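Local coordinates for choline binding protein PCPA (Streptococcus pneumoniae, PDB 4CP6), which is a pneumococcal surface protein and vaccine antigen with a leucine-rich repeat region, and probably attaches to the choline of the bacterial cell wall, at residues 215-220 with 229-234; 258-263 with 274-279. One frame throughout, in Å; residues are numbered along the deposited sequence. Where two conformers were deposited one is given.

Following the chain from the N terminus, interaction 1 comes first: residues 215-220, leaving strand 214-217 of a two-stranded parallel sheet, meet 229-234 after a short excursion through strand 224-227. The chain then runs through strands 238-241 and 250-252 before interaction 2 opens at 258-263 and closes on 274-279, with ten residues between its segments. The two loops follow in series and neither encloses nor crosses the other. The centres of the two interactions lie about 17 Å apart. A seven-stranded mixed sheet joins them, since strands 230-233 and 259-260 both pair with strand 238-241; against it, interaction 1 sets strand 214-217 of one parallel sheet, interaction 2 the loop leaving strand 273-275 of another.

Interaction 1 of 2, residues 215-220 with 229-234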
# COMPACT_ATOMS: atom_id res chain seq x y z
N VAL A 215 12.87 0.10 -6.18
CA VAL A 215 12.94 0.70 -4.84
C VAL A 215 14.37 0.42 -4.39
O VAL A 215 14.76 -0.75 -4.27
CB VAL A 215 11.89 0.14 -3.85
CG1 VAL A 215 12.10 0.75 -2.46
CG2 VAL A 215 10.46 0.40 -4.36
N ASP A 216 15.16 1.46 -4.19
CA ASP A 216 16.56 1.35 -3.75
C ASP A 216 16.67 1.57 -2.25
O ASP A 216 15.77 2.15 -1.64
CB ASP A 216 17.44 2.40 -4.49
CG ASP A 216 17.52 2.26 -6.00
OD1 ASP A 216 16.93 1.32 -6.54
OD2 ASP A 216 18.18 3.12 -6.63
N VAL A 217 17.76 1.07 -1.65
CA VAL A 217 18.00 1.21 -0.22
C VAL A 217 19.42 1.74 -0.07
O VAL A 217 20.37 1.12 -0.62
CB VAL A 217 17.83 -0.13 0.51
CG1 VAL A 217 18.26 0.00 1.97
CG2 VAL A 217 16.40 -0.62 0.44
N GLU A 218 19.58 2.87 0.60
CA GLU A 218 20.89 3.49 0.78
C GLU A 218 21.84 2.50 1.45
O GLU A 218 21.44 1.75 2.34
CB GLU A 218 20.77 4.74 1.63
CG GLU A 218 22.04 5.57 1.68
CD GLU A 218 21.94 6.90 2.39
OE1 GLU A 218 20.92 7.13 3.06
OE2 GLU A 218 22.86 7.75 2.27
N GLU A 219 23.11 2.50 1.01
CA GLU A 219 24.14 1.64 1.60
C GLU A 219 24.20 1.85 3.12
O GLU A 219 24.20 2.99 3.59
CB GLU A 219 25.50 1.99 0.95
CG GLU A 219 26.74 1.32 1.54
CD GLU A 219 26.81 -0.19 1.47
OE1 GLU A 219 26.24 -0.76 0.51
OE2 GLU A 219 27.44 -0.80 2.36
N GLY A 220 24.26 0.75 3.87
CA GLY A 220 24.38 0.84 5.31
C GLY A 220 23.08 0.69 6.08
O GLY A 220 23.11 0.65 7.31
N GLY A 229 16.23 -4.06 -7.45
CA GLY A 229 15.11 -3.15 -7.29
C GLY A 229 13.96 -3.69 -6.46
O GLY A 229 12.99 -2.96 -6.25
N VAL A 230 14.09 -4.92 -5.95
CA VAL A 230 13.08 -5.59 -5.10
C VAL A 230 13.41 -5.33 -3.65
O VAL A 230 14.56 -5.53 -3.23
CB VAL A 230 13.02 -7.11 -5.39
CG1 VAL A 230 11.91 -7.78 -4.58
CG2 VAL A 230 12.78 -7.35 -6.88
N LEU A 231 12.42 -4.87 -2.87
CA LEU A 231 12.61 -4.54 -1.46
C LEU A 231 12.39 -5.74 -0.56
O LEU A 231 11.33 -6.37 -0.61
CB LEU A 231 11.68 -3.39 -1.09
CG LEU A 231 11.70 -2.92 0.36
CD1 LEU A 231 13.03 -2.23 0.71
CD2 LEU A 231 10.56 -1.93 0.58
N PHE A 232 13.38 -6.04 0.31
CA PHE A 232 13.35 -7.10 1.28
C PHE A 232 13.72 -6.55 2.65
O PHE A 232 14.34 -5.49 2.77
CB PHE A 232 14.46 -8.12 0.95
CG PHE A 232 14.24 -9.01 -0.25
CD1 PHE A 232 14.57 -8.57 -1.52
CD2 PHE A 232 13.65 -10.26 -0.11
CE1 PHE A 232 14.38 -9.40 -2.63
CE2 PHE A 232 13.47 -11.08 -1.22
CZ PHE A 232 13.81 -10.63 -2.48
N SER A 233 13.45 -7.34 3.67
CA SER A 233 14.08 -7.11 4.98
C SER A 233 15.59 -7.42 4.78
O SER A 233 15.96 -8.17 3.87
CB SER A 233 13.52 -8.05 6.03
OG SER A 233 13.64 -9.43 5.66
N LYS A 234 16.47 -6.81 5.60
CA LYS A 234 17.90 -7.02 5.45
C LYS A 234 18.29 -8.52 5.40
O LYS A 234 19.14 -8.92 4.59
CB LYS A 234 18.61 -6.30 6.60
CG LYS A 234 20.13 -6.37 6.54
CD LYS A 234 20.71 -5.39 5.59
CE LYS A 234 22.21 -5.38 5.72
NZ LYS A 234 22.81 -4.41 4.78
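One backbone hydrogen bond joins the segments at their N-terminal ends: Val215 N donates to Gly229 O over 3.1 Å and is nearly straight at 174°. Gly229 has a positive phi of 84°, a conformation that favours glycine, just before strand 230-233. The carbonyl of Val215 is taken up elsewhere, by the hydroxyl of Ser226.

Apolar contacts follow along the same side. Leu231 turns its forked end to both valines. Its CD1 meets Val217 CG2 at 3.7 Å, the two side chains crossing at about a right angle, while its CD2 lies 4.3 Å from Val215 CG1 in looser contact. Leu231 extends CG opposite its own backbone N (chi1 178°), which carries the end of the side chain toward the valines. Leu194 and Ile240 also touch Leu231, so this leucine is buried among several strands.

Strand 214-217 belongs to a parallel pair with 191-194, whereas 230-233 lies between two antiparallel neighbours, 224-227 and 238-241. The contact thus marks the place in the leucine-rich repeat solenoid where an antiparallel group of strands interrupts the parallel run, the apolar interior continuing through Leu231.

Interaction 2 of 2, residues 258-263 with 274-279; sequences KELASY and LELNEG
Leu260 CD1 and Leu276 CD2 touch at 4.0 Å, the central apolar contact between 258-263 and 274-279. Along the second segment, Leu274, in strand 273-275, comes first; it directs its side chain toward 258-263 but stops short of contact there and rests instead on Tyr251 of strand 250-252.

Leu276 is the residue that reaches across. In both leucines CG stands opposite the carbonyl carbon and beside the backbone N (chi1 -56° in Leu276), and the two side chains meet at a slant, methyl to methyl. Leu276 also packs on Ile283 of the next strand of the large sheet, and Leu260 on Leu239 and Phe288, so the pair is part of a wider apolar layer.

Asn277 places its amide between Glu278 O and the preceding turn. Its ND2 bonds to Glu278 O at 3.1 Å, a bent bond of 142° whose donor sits well above the carbonyl plane, 68° out of it. The same nitrogen also reaches Thr257 O, just ahead of the first segment, while OD1 bonds to the hydroxyl of Thr253. Both ends of the amide are thereby held, which should fix its rotation. Glu278 ties its carboxylate to the backbone N-H groups of Asn301 and Ser302.

At Gly279 the backbone comes close again, with its O 3.9 Å from Lys258 CA. No hydrogen bond passes directly between the segments: methyl packing makes the buried part of the contact, and the polar bonds of Asn277 and Glu278 run within 274-279 and to Thr253, Thr257, Asn301 and Ser302.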
# COMPACT_ATOMS: atom_id res chain seq x y z
N LYS A 258 10.91 -16.31 3.67
CA LYS A 258 9.95 -17.02 4.52
C LYS A 258 8.53 -16.51 4.22
O LYS A 258 7.55 -17.24 4.41
CB LYS A 258 10.24 -16.81 5.99
CG LYS A 258 11.61 -17.37 6.39
CD LYS A 258 11.76 -17.47 7.90
CE LYS A 258 12.82 -18.47 8.29
NZ LYS A 258 14.15 -17.83 8.50
N GLU A 259 8.39 -15.24 3.79
CA GLU A 259 7.06 -14.73 3.50
C GLU A 259 7.07 -13.69 2.43
O GLU A 259 8.04 -12.90 2.30
CB GLU A 259 6.38 -14.20 4.77
CG GLU A 259 6.99 -12.94 5.32
CD GLU A 259 6.25 -12.38 6.52
OE1 GLU A 259 5.05 -12.03 6.39
OE2 GLU A 259 6.88 -12.30 7.59
N LEU A 260 5.93 -13.63 1.69
CA LEU A 260 5.67 -12.54 0.75
C LEU A 260 4.73 -11.62 1.49
O LEU A 260 3.68 -12.07 1.97
CB LEU A 260 5.03 -13.02 -0.55
CG LEU A 260 5.75 -14.16 -1.26
CD1 LEU A 260 5.06 -14.47 -2.55
CD2 LEU A 260 7.21 -13.81 -1.56
N ALA A 261 5.11 -10.35 1.63
CA ALA A 261 4.26 -9.41 2.36
C ALA A 261 2.96 -9.19 1.63
O ALA A 261 2.84 -9.42 0.41
CB ALA A 261 4.98 -8.06 2.47
N SER A 262 1.98 -8.69 2.36
CA SER A 262 0.73 -8.32 1.74
C SER A 262 1.00 -7.29 0.63
O SER A 262 1.88 -6.41 0.79
CB SER A 262 -0.22 -7.76 2.78
OG SER A 262 0.36 -6.73 3.57
N TYR A 263 0.27 -7.41 -0.50
CA TYR A 263 0.37 -6.52 -1.66
C TYR A 263 1.78 -6.51 -2.31
O TYR A 263 2.05 -5.63 -3.16
CB TYR A 263 -0.03 -5.08 -1.26
CG TYR A 263 -1.52 -4.94 -1.04
CD1 TYR A 263 -2.10 -5.17 0.21
CD2 TYR A 263 -2.37 -4.59 -2.10
CE1 TYR A 263 -3.47 -5.02 0.40
CE2 TYR A 263 -3.74 -4.43 -1.90
CZ TYR A 263 -4.28 -4.67 -0.66
OH TYR A 263 -5.65 -4.48 -0.50
N LEU A 274 6.94 -17.13 -12.00
CA LEU A 274 7.45 -16.89 -10.66
C LEU A 274 7.72 -18.21 -9.99
O LEU A 274 6.83 -19.08 -9.92
CB LEU A 274 6.43 -16.08 -9.87
CG LEU A 274 6.75 -15.81 -8.40
CD1 LEU A 274 8.10 -15.04 -8.24
CD2 LEU A 274 5.65 -15.00 -7.78
N GLU A 275 8.96 -18.40 -9.54
CA GLU A 275 9.30 -19.62 -8.82
C GLU A 275 9.54 -19.27 -7.37
O GLU A 275 10.45 -18.48 -7.10
CB GLU A 275 10.51 -20.34 -9.41
CG GLU A 275 10.14 -21.07 -10.68
CD GLU A 275 11.33 -21.78 -11.27
OE1 GLU A 275 12.17 -21.09 -11.90
OE2 GLU A 275 11.48 -22.99 -11.00
N LEU A 276 8.70 -19.78 -6.47
CA LEU A 276 8.89 -19.56 -5.04
C LEU A 276 9.81 -20.63 -4.51
O LEU A 276 9.96 -21.72 -5.11
CB LEU A 276 7.57 -19.50 -4.27
CG LEU A 276 6.59 -18.44 -4.79
CD1 LEU A 276 5.33 -18.44 -3.99
CD2 LEU A 276 7.18 -17.05 -4.75
N ASN A 277 10.50 -20.31 -3.42
CA ASN A 277 11.51 -21.20 -2.90
C ASN A 277 11.03 -22.10 -1.76
O ASN A 277 10.20 -21.69 -0.94
CB ASN A 277 12.63 -20.34 -2.30
CG ASN A 277 12.12 -19.37 -1.24
OD1 ASN A 277 11.38 -18.42 -1.53
ND2 ASN A 277 12.39 -19.62 0.03
N GLU A 278 11.63 -23.31 -1.64
CA GLU A 278 11.40 -24.09 -0.44
C GLU A 278 11.89 -23.26 0.74
O GLU A 278 12.97 -22.64 0.66
CB GLU A 278 12.16 -25.42 -0.48
CG GLU A 278 11.45 -26.48 -1.28
CD GLU A 278 9.97 -26.66 -0.99
OE1 GLU A 278 9.57 -26.65 0.20
OE2 GLU A 278 9.23 -26.85 -1.97
N GLY A 279 11.11 -23.26 1.81
CA GLY A 279 11.37 -22.49 3.01
C GLY A 279 10.33 -21.38 3.14
O GLY A 279 10.08 -20.90 4.25